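Local coordinates for secretion activator protein, hypothetical (Brucella abortus bv. 1 str. 9-941, PDB 7DNP) that probably cleaves the glycan strands of peptidoglycan as an autolytic N-acetylmuramidase serving the type IV secretion system, at residues 35-38 with 39-43; 61-64 with 65-68; 80-83 with 84-88. All blocks are in the same frame, centred on the assembly; numbering follows the deposited sequence.

Contact 1. Residues 35-38 with 39-43; sequences ITLA and TLSAW. With H9U ((2R)-2-[[(2S)-2-[[(2R)-2-[(2R,3S,4R,5R,6S)-5-acetamido-3-[(2S,3R,4R,5S,6R)-3-acetamido-6-(hydroxymethyl)-4,5-bis(oxidanyl)oxan-2-yl]oxy-2-(hydroxymethyl)-6-oxidanyl-oxan-4-yl]oxypropanoyl]amino]propanoyl]amino]pentanedioic acid), chain B.
T36 places OG1 between its own backbone N and carbonyl carbon (chi1 73°), while T39, one helical turn on, turns OG1 back beside its N and anti to the carbonyl carbon (chi1 -67°). The two hydroxyl oxygens, T36 OG1 and T39 OG1, thereby come within 3.3 Å of each other at the start of helix 37-44, both facing the bound muropeptide. Its acetamido oxygen O12, on the N-acetylglucosamine ring, accepts from three donors. T36 N gives the straight bond (3.2 Å to O12, 164° at the hydrogen), T39 OG1 gives a shorter one at 2.9 Å, and T36 OG1 adds a weak third. Hydroxyl O06 of the same sugar bonds weakly to T39 OG1, which is also hydrogen-bonded to Y69 OH. Methyl groups complete the grip: T36 CG2 sits 3.2 Å from the glycosidic oxygen O01, and I35 CD1 meets the acetyl carbon C41 at 4.0 Å. Behind this surface, L37 O receives S41 N (2.8 Å) and S41 OG (3.0 Å) from opposite faces of its plane, and V48 N is a further partner of that serine hydroxyl. T36 holds the N-cap position where the short strand about 35-36 passes into helix 37-44, and this strand-to-helix junction forms a wall of the saccharide-binding cleft in a lysozyme-clan domain.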
loop_
_atom_site.group_PDB
_atom_site.type_symbol
_atom_site.label_atom_id
_atom_site.label_comp_id
_atom_site.label_asym_id
_atom_site.label_seq_id
_atom_site.Cartn_x
_atom_site.Cartn_y
_atom_site.Cartn_z
ATOM N N ILE A 35 11.436 -1.137 -1.123
ATOM C CA ILE A 35 11.357 -2.524 -1.571
ATOM C C ILE A 35 12.196 -3.398 -0.646
ATOM O O ILE A 35 13.400 -3.166 -0.484
ATOM C CB ILE A 35 11.822 -2.657 -3.028
ATOM C CG1 ILE A 35 11.011 -1.726 -3.930
ATOM C CG2 ILE A 35 11.711 -4.103 -3.495
ATOM C CD1 ILE A 35 9.584 -2.175 -4.128
ATOM N N THR A 36 11.570 -4.416 -0.053
ATOM C CA THR A 36 12.275 -5.307 0.856
ATOM C C THR A 36 12.954 -6.435 0.089
ATOM O O THR A 36 12.732 -6.639 -1.110
ATOM C CB THR A 36 11.330 -5.914 1.892
ATOM O OG1 THR A 36 10.496 -6.896 1.260
ATOM C CG2 THR A 36 10.467 -4.839 2.534
ATOM N N LEU A 37 13.778 -7.193 0.816
ATOM C CA LEU A 37 14.517 -8.286 0.197
ATOM C C LEU A 37 13.579 -9.391 -0.272
ATOM O O LEU A 37 13.771 -9.958 -1.356
ATOM C CB LEU A 37 15.553 -8.832 1.178
ATOM C CG LEU A 37 16.532 -9.869 0.637
ATOM C CD1 LEU A 37 17.922 -9.607 1.193
ATOM C CD2 LEU A 37 16.070 -11.274 0.980
ATOM N N ALA A 38 12.560 -9.710 0.530
ATOM C CA ALA A 38 11.626 -10.769 0.158
ATOM C C ALA A 38 10.831 -10.384 -1.079
ATOM O O ALA A 38 10.529 -11.231 -1.926
ATOM C CB ALA A 38 10.684 -11.070 1.323
ATOM N N THR A 39 10.491 -9.104 -1.204
ATOM C CA THR A 39 9.744 -8.659 -2.375
ATOM C C THR A 39 10.608 -8.711 -3.629
ATOM O O THR A 39 10.139 -9.131 -4.691
ATOM C CB THR A 39 9.196 -7.254 -2.130
ATOM O OG1 THR A 39 8.210 -7.314 -1.092
ATOM C CG2 THR A 39 8.556 -6.679 -3.395
ATOM N N LEU A 40 11.880 -8.313 -3.524
ATOM C CA LEU A 40 12.769 -8.434 -4.675
ATOM C C LEU A 40 13.015 -9.899 -5.011
ATOM O O LEU A 40 13.142 -10.266 -6.184
ATOM C CB LEU A 40 14.093 -7.719 -4.404
ATOM C CG LEU A 40 15.080 -7.665 -5.577
ATOM C CD1 LEU A 40 14.407 -7.113 -6.831
ATOM C CD2 LEU A 40 16.296 -6.821 -5.216
ATOM N N SER A 41 13.088 -10.753 -3.990
ATOM C CA SER A 41 13.233 -12.185 -4.235
ATOM C C SER A 41 12.044 -12.732 -5.025
ATOM O O SER A 41 12.218 -13.519 -5.967
ATOM C CB SER A 41 13.390 -12.921 -2.904
ATOM O OG SER A 41 14.661 -12.650 -2.345
ATOM N N ALA A 42 10.828 -12.303 -4.667
ATOM C CA ALA A 42 9.637 -12.722 -5.397
ATOM C C ALA A 42 9.684 -12.262 -6.847
ATOM O O ALA A 42 9.204 -12.965 -7.746
ATOM C CB ALA A 42 8.391 -12.181 -4.705
ATOM N N TRP A 43 10.240 -11.076 -7.097
ATOM C CA TRP A 43 10.346 -10.587 -8.468
ATOM C C TRP A 43 11.378 -11.383 -9.257
ATOM O O TRP A 43 11.128 -11.762 -10.409
ATOM C CB TRP A 43 10.706 -9.102 -8.468
ATOM C CG TRP A 43 10.615 -8.460 -9.815
ATOM C CD1 TRP A 43 11.638 -8.256 -10.701
ATOM C CD2 TRP A 43 9.436 -7.944 -10.438
ATOM N NE1 TRP A 43 11.166 -7.638 -11.834
ATOM C CE2 TRP A 43 9.818 -7.436 -11.696
ATOM C CE3 TRP A 43 8.094 -7.859 -10.053
ATOM C CZ2 TRP A 43 8.906 -6.849 -12.571
ATOM C CZ3 TRP A 43 7.195 -7.274 -10.919
ATOM C CH2 TRP A 43 7.603 -6.777 -12.163
HETATM C C22 H9U B . 7.500 -2.674 4.571
HETATM C C24 H9U B . 8.068 -1.617 6.707
HETATM C C26 H9U B . 8.218 -1.518 3.846
HETATM C C28 H9U B . 8.885 -0.542 5.972
HETATM C C23 H9U B . 8.016 -2.882 5.945
HETATM C C25 H9U B . 6.493 -4.535 3.515
HETATM C C27 H9U B . 6.523 -5.125 2.084
HETATM C C29 H9U B . 5.322 -5.954 1.828
HETATM C C30 H9U B . 5.112 -6.978 2.869
HETATM C C31 H9U B . 5.011 -6.303 4.245
HETATM C C32 H9U B . 7.542 -4.609 7.671
HETATM C C33 H9U B . 7.469 -1.142 2.606
HETATM C C34 H9U B . 4.737 -7.312 5.319
HETATM C C35 H9U B . 7.972 -1.301 9.221
HETATM C C36 H9U B . 6.369 -4.698 8.642
HETATM C C37 H9U B . 7.504 -3.827 0.030
HETATM C C38 H9U B . 7.965 -5.994 7.210
HETATM C C39 H9U B . 3.964 -4.128 9.169
HETATM C C40 H9U B . 8.582 -1.458 10.610
HETATM C C41 H9U B . 7.344 -2.621 -0.895
HETATM C C42 H9U B . 3.252 -5.442 8.867
HETATM C C43 H9U B . 3.051 -7.942 9.305
HETATM C C44 H9U B . 3.020 -2.974 8.895
HETATM C C45 H9U B . 3.900 -8.721 8.311
HETATM C C46 H9U B . 2.975 -8.748 10.594
HETATM C C47 H9U B . 1.799 -9.723 10.568
HETATM C C48 H9U B . 1.688 -10.499 11.878
HETATM N N18 H9U B . 8.681 -1.781 8.060
HETATM N N19 H9U B . 6.522 -4.003 1.092
HETATM N N20 H9U B . 5.103 -4.058 8.269
HETATM N N21 H9U B . 3.686 -6.657 9.565
HETATM O O01 H9U B . 7.683 -3.891 3.812
HETATM O O02 H9U B . 8.330 -0.292 4.644
HETATM O O03 H9U B . 6.253 -5.578 4.525
HETATM O O04 H9U B . 7.074 -3.833 6.588
HETATM O O05 H9U B . 10.178 -0.972 5.830
HETATM O O06 H9U B . 5.416 -6.606 0.504
HETATM O O07 H9U B . 3.894 -7.699 2.608
HETATM O O08 H9U B . 8.108 -0.012 2.074
HETATM O O09 H9U B . 5.788 -8.236 5.366
HETATM O O10 H9U B . 6.910 -0.783 9.100
HETATM O O11 H9U B . 6.479 -5.263 9.676
HETATM O O12 H9U B . 8.406 -4.586 -0.135
HETATM O O13 H9U B . 2.373 -5.460 8.066
HETATM O O14 H9U B . 3.341 -9.472 7.466
HETATM O O15 H9U B . 5.155 -8.613 8.337
HETATM O O16 H9U B . 2.506 -10.268 12.810
HETATM O O17 H9U B . 0.782 -11.365 12.018
#

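Contact 2. Residues 61-64 with 65-68; sequences ATDI and YREN
D63 and R66 reach out side by side from positions three residues apart, roughly one turn, on helix 58-70 and meet in a salt bridge. R66 NH1 donates to D63 OD1 over 2.8 Å, fairly straight at 159° and close to the guanidinium plane; R66 NH2 adds a weak bond to the same oxygen. D63 OD1 uses its anti lone pair, and the carboxylate and guanidinium planes stand 66° apart. E67 OE2 takes the NE side of the guanidinium edge, accepting from R66 NE at 3.1 Å and R66 NH2 at 3.2 Å. The arginine is thus gripped in its own plane by two carboxylates, which should limit rotation about its last bonds. A bend at its third torsion (chi3 57°) folds the group back over the helix, with D63 O over one face. D63 O accepts E67 N at 2.9 Å, tying the backbone beneath the network. On another side of the helix Y65 lays its ring obliquely beside the preceding turn, Y65 CD2 lying 3.3 Å from A61 O, and Y65 OH is held by M33 O near the bound sugar. Farther out, F6 of helix 5-17 packs on R66 and F14 on A61 and T62, while W43 of helix 37-44 rests against D63, I64 and N68; helix 58-70 thus packs against helix 5-17, helix 37-44 and, through I35, strand 35-36.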
loop_
_atom_site.group_PDB
_atom_site.type_symbol
_atom_site.label_atom_id
_atom_site.label_comp_id
_atom_site.label_asym_id
_atom_site.label_seq_id
_atom_site.Cartn_x
_atom_site.Cartn_y
_atom_site.Cartn_z
ATOM N N ALA A 61 12.122 -1.023 -9.317
ATOM C CA ALA A 61 11.241 -0.710 -8.195
ATOM C C ALA A 61 9.876 -0.245 -8.683
ATOM O O ALA A 61 8.842 -0.636 -8.131
ATOM C CB ALA A 61 11.879 0.352 -7.298
ATOM N N THR A 62 9.854 0.575 -9.737
ATOM C CA THR A 62 8.582 1.043 -10.278
ATOM C C THR A 62 7.774 -0.105 -10.873
ATOM O O THR A 62 6.554 -0.171 -10.684
ATOM C CB THR A 62 8.822 2.141 -11.318
ATOM O OG1 THR A 62 9.584 3.201 -10.725
ATOM C CG2 THR A 62 7.501 2.706 -11.821
ATOM N N ASP A 63 8.428 -1.025 -11.588
ATOM C CA ASP A 63 7.701 -2.179 -12.113
ATOM C C ASP A 63 7.138 -3.030 -10.984
ATOM O O ASP A 63 6.028 -3.564 -11.088
ATOM C CB ASP A 63 8.607 -3.031 -13.003
ATOM C CG ASP A 63 9.098 -2.292 -14.231
ATOM O OD1 ASP A 63 8.385 -1.396 -14.731
ATOM O OD2 ASP A 63 10.206 -2.618 -14.703
ATOM N N ILE A 64 7.897 -3.171 -9.896
ATOM C CA ILE A 64 7.436 -3.959 -8.759
ATOM C C ILE A 64 6.224 -3.306 -8.112
ATOM O O ILE A 64 5.235 -3.979 -7.802
ATOM C CB ILE A 64 8.577 -4.151 -7.746
ATOM C CG1 ILE A 64 9.640 -5.096 -8.324
ATOM C CG2 ILE A 64 8.025 -4.658 -6.418
ATOM C CD1 ILE A 64 10.941 -5.090 -7.551
ATOM N N TYR A 65 6.283 -1.992 -7.892
ATOM C CA TYR A 65 5.147 -1.285 -7.315
ATOM C C TYR A 65 3.932 -1.343 -8.238
ATOM O O TYR A 65 2.797 -1.472 -7.767
ATOM C CB TYR A 65 5.527 0.166 -7.015
ATOM C CG TYR A 65 6.284 0.346 -5.712
ATOM C CD1 TYR A 65 5.805 -0.193 -4.524
ATOM C CD2 TYR A 65 7.481 1.049 -5.676
ATOM C CE1 TYR A 65 6.496 -0.030 -3.334
ATOM C CE2 TYR A 65 8.179 1.216 -4.492
ATOM C CZ TYR A 65 7.684 0.678 -3.328
ATOM O OH TYR A 65 8.387 0.850 -2.156
ATOM N N ARG A 66 4.151 -1.248 -9.554
ATOM C CA ARG A 66 3.031 -1.267 -10.497
ATOM C C ARG A 66 2.379 -2.646 -10.557
ATOM O O ARG A 66 1.161 -2.775 -10.395
ATOM C CB ARG A 66 3.505 -0.833 -11.888
ATOM C CG ARG A 66 2.376 -0.472 -12.873
ATOM C CD ARG A 66 2.892 -0.319 -14.312
ATOM N NE ARG A 66 3.561 -1.537 -14.770
ATOM C CZ ARG A 66 4.874 -1.647 -14.956
ATOM N NH1 ARG A 66 5.671 -0.607 -14.739
ATOM N NH2 ARG A 66 5.391 -2.801 -15.357
ATOM N N GLU A 67 3.180 -3.692 -10.780
ATOM C CA GLU A 67 2.639 -5.031 -11.001
ATOM C C GLU A 67 2.241 -5.725 -9.704
ATOM O O GLU A 67 1.216 -6.418 -9.657
ATOM C CB GLU A 67 3.660 -5.899 -11.738
ATOM C CG GLU A 67 3.996 -5.428 -13.139
ATOM C CD GLU A 67 2.781 -5.392 -14.037
ATOM O OE1 GLU A 67 1.866 -6.223 -13.834
ATOM O OE2 GLU A 67 2.741 -4.531 -14.944
ATOM N N ASN A 68 3.043 -5.592 -8.656
ATOM C CA ASN A 68 2.845 -6.404 -7.466
ATOM C C ASN A 68 2.131 -5.669 -6.346
ATOM O O ASN A 68 1.904 -6.259 -5.285
ATOM C CB ASN A 68 4.189 -6.946 -6.977
ATOM C CG ASN A 68 4.614 -8.183 -7.746
ATOM O OD1 ASN A 68 3.916 -8.619 -8.663
ATOM N ND2 ASN A 68 5.745 -8.760 -7.370
#

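Contact 3. Residues 80-83 with 84-88; sequences AGVD and HATLD
The first turn of helix 82-93 starts here, with G81 at the N-cap and V82 and T86 one turn apart along the same face. Their side chains run alongside each other, pointing the same way, V82 CG1 approaching T86 OG1 to 4.0 Å. The threonine hydroxyl is bent back onto its own helix, OG1 beside the backbone N and anti to the carbonyl carbon (chi1 -55°), and T86 OG1 donates to V82 O over 2.9 Å. T86 N reaches V82 O at 3.0 Å from the opposite face of the carbonyl plane, so V82 O accepts two hydrogen bonds. G81 O closes the turn by accepting A85 N, nearly straight at 172°. D83 curls toward the helix start, its carboxylate sitting between backbone N and carbonyl carbon (chi1 47°). From there D83 OD1 takes weak bonds from G81 N, at 2.7 Å, and H84 N, at 2.6 Å, while D83 OD2 binds T5 OG1 and A2 N. Around the turn, H84 meets F169 edge to face, V82 packs on helix 127-142, and L87 on Y69 and W70. The threonine hydroxyl thus finds its acceptor within its own helix, in a buried turn. At the same time a carboxylate this close to the amino end of a helix, with two backbone N-H groups close by, though in weak, bent bonds, would probably be stabilised in its charged form.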
loop_
_atom_site.group_PDB
_atom_site.type_symbol
_atom_site.label_atom_id
_atom_site.label_comp_id
_atom_site.label_asym_id
_atom_site.label_seq_id
_atom_site.Cartn_x
_atom_site.Cartn_y
_atom_site.Cartn_z
ATOM N N ALA A 80 -11.113 6.863 -7.285
ATOM C CA ALA A 80 -10.032 7.770 -6.933
ATOM C C ALA A 80 -10.027 8.022 -5.431
ATOM O O ALA A 80 -11.082 8.170 -4.805
ATOM C CB ALA A 80 -10.176 9.090 -7.694
ATOM N N GLY A 81 -8.841 8.057 -4.855
ATOM C CA GLY A 81 -8.690 8.170 -3.408
ATOM C C GLY A 81 -8.712 6.844 -2.685
ATOM O O GLY A 81 -7.816 6.549 -1.895
ATOM N N VAL A 82 -9.751 6.041 -2.929
ATOM C CA VAL A 82 -9.759 4.671 -2.428
ATOM C C VAL A 82 -8.543 3.918 -2.946
ATOM O O VAL A 82 -7.913 3.145 -2.212
ATOM C CB VAL A 82 -11.067 3.958 -2.822
ATOM C CG1 VAL A 82 -11.000 2.485 -2.444
ATOM C CG2 VAL A 82 -12.268 4.630 -2.161
ATOM N N ASP A 83 -8.199 4.130 -4.222
ATOM C CA ASP A 83 -7.031 3.473 -4.801
ATOM C C ASP A 83 -5.768 3.795 -4.009
ATOM O O ASP A 83 -5.003 2.892 -3.654
ATOM C CB ASP A 83 -6.875 3.869 -6.276
ATOM C CG ASP A 83 -7.013 5.370 -6.519
ATOM O OD1 ASP A 83 -7.029 6.157 -5.550
ATOM O OD2 ASP A 83 -7.093 5.768 -7.704
ATOM N N HIS A 84 -5.556 5.075 -3.687
ATOM C CA HIS A 84 -4.329 5.470 -2.995
ATOM C C HIS A 84 -4.281 4.908 -1.580
ATOM O O HIS A 84 -3.234 4.418 -1.138
ATOM C CB HIS A 84 -4.197 6.993 -2.967
ATOM C CG HIS A 84 -2.984 7.476 -2.232
ATOM N ND1 HIS A 84 -1.706 7.309 -2.716
ATOM C CD2 HIS A 84 -2.856 8.111 -1.041
ATOM C CE1 HIS A 84 -0.841 7.826 -1.860
ATOM N NE2 HIS A 84 -1.513 8.316 -0.835
ATOM N N ALA A 85 -5.397 4.983 -0.853
ATOM C CA ALA A 85 -5.438 4.437 0.499
ATOM C C ALA A 85 -5.137 2.944 0.499
ATOM O O ALA A 85 -4.436 2.443 1.383
ATOM C CB ALA A 85 -6.805 4.697 1.130
ATOM N N THR A 86 -5.668 2.218 -0.485
ATOM C CA THR A 86 -5.442 0.781 -0.556
ATOM C C THR A 86 -4.015 0.470 -0.990
ATOM O O THR A 86 -3.395 -0.473 -0.479
ATOM C CB THR A 86 -6.457 0.156 -1.508
ATOM O OG1 THR A 86 -7.778 0.509 -1.075
ATOM C CG2 THR A 86 -6.320 -1.359 -1.532
ATOM N N LEU A 87 -3.469 1.268 -1.913
ATOM C CA LEU A 87 -2.099 1.057 -2.376
ATOM C C LEU A 87 -1.094 1.208 -1.241
ATOM O O LEU A 87 -0.190 0.377 -1.084
ATOM C CB LEU A 87 -1.771 2.031 -3.508
ATOM C CG LEU A 87 -0.304 2.109 -3.942
ATOM C CD1 LEU A 87 0.160 0.798 -4.555
ATOM C CD2 LEU A 87 -0.097 3.268 -4.913
ATOM N N ASP A 88 -1.215 2.270 -0.444
ATOM C CA ASP A 88 -0.226 2.461 0.613
ATOM C C ASP A 88 -0.306 1.354 1.656
ATOM O O ASP A 88 0.729 0.853 2.111
ATOM C CB ASP A 88 -0.383 3.821 1.286
ATOM C CG ASP A 88 0.751 4.100 2.250
ATOM O OD1 ASP A 88 1.843 4.467 1.778
ATOM O OD2 ASP A 88 0.567 3.910 3.473
#

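All three contacts fall in the glycosyl hydrolase 108 range and follow one another along the chain: the strand-to-helix junction 35-43, then helix 58-70, then the start of helix 82-93. Contacts 1 and 2 lie 11 Å apart between centres and touch directly, I35 packing on Y65 and T39 on I64. Contact 3 is about 15 Å from contact 2 and 22 Å from contact 1, centre to centre, and touches neither. Contacts 1 and 2 therefore build one side of the muropeptide cleft together, whereas contact 3 begins a helix nearer the centre of the fold, whose later residues I91 and H92 bind the ligand.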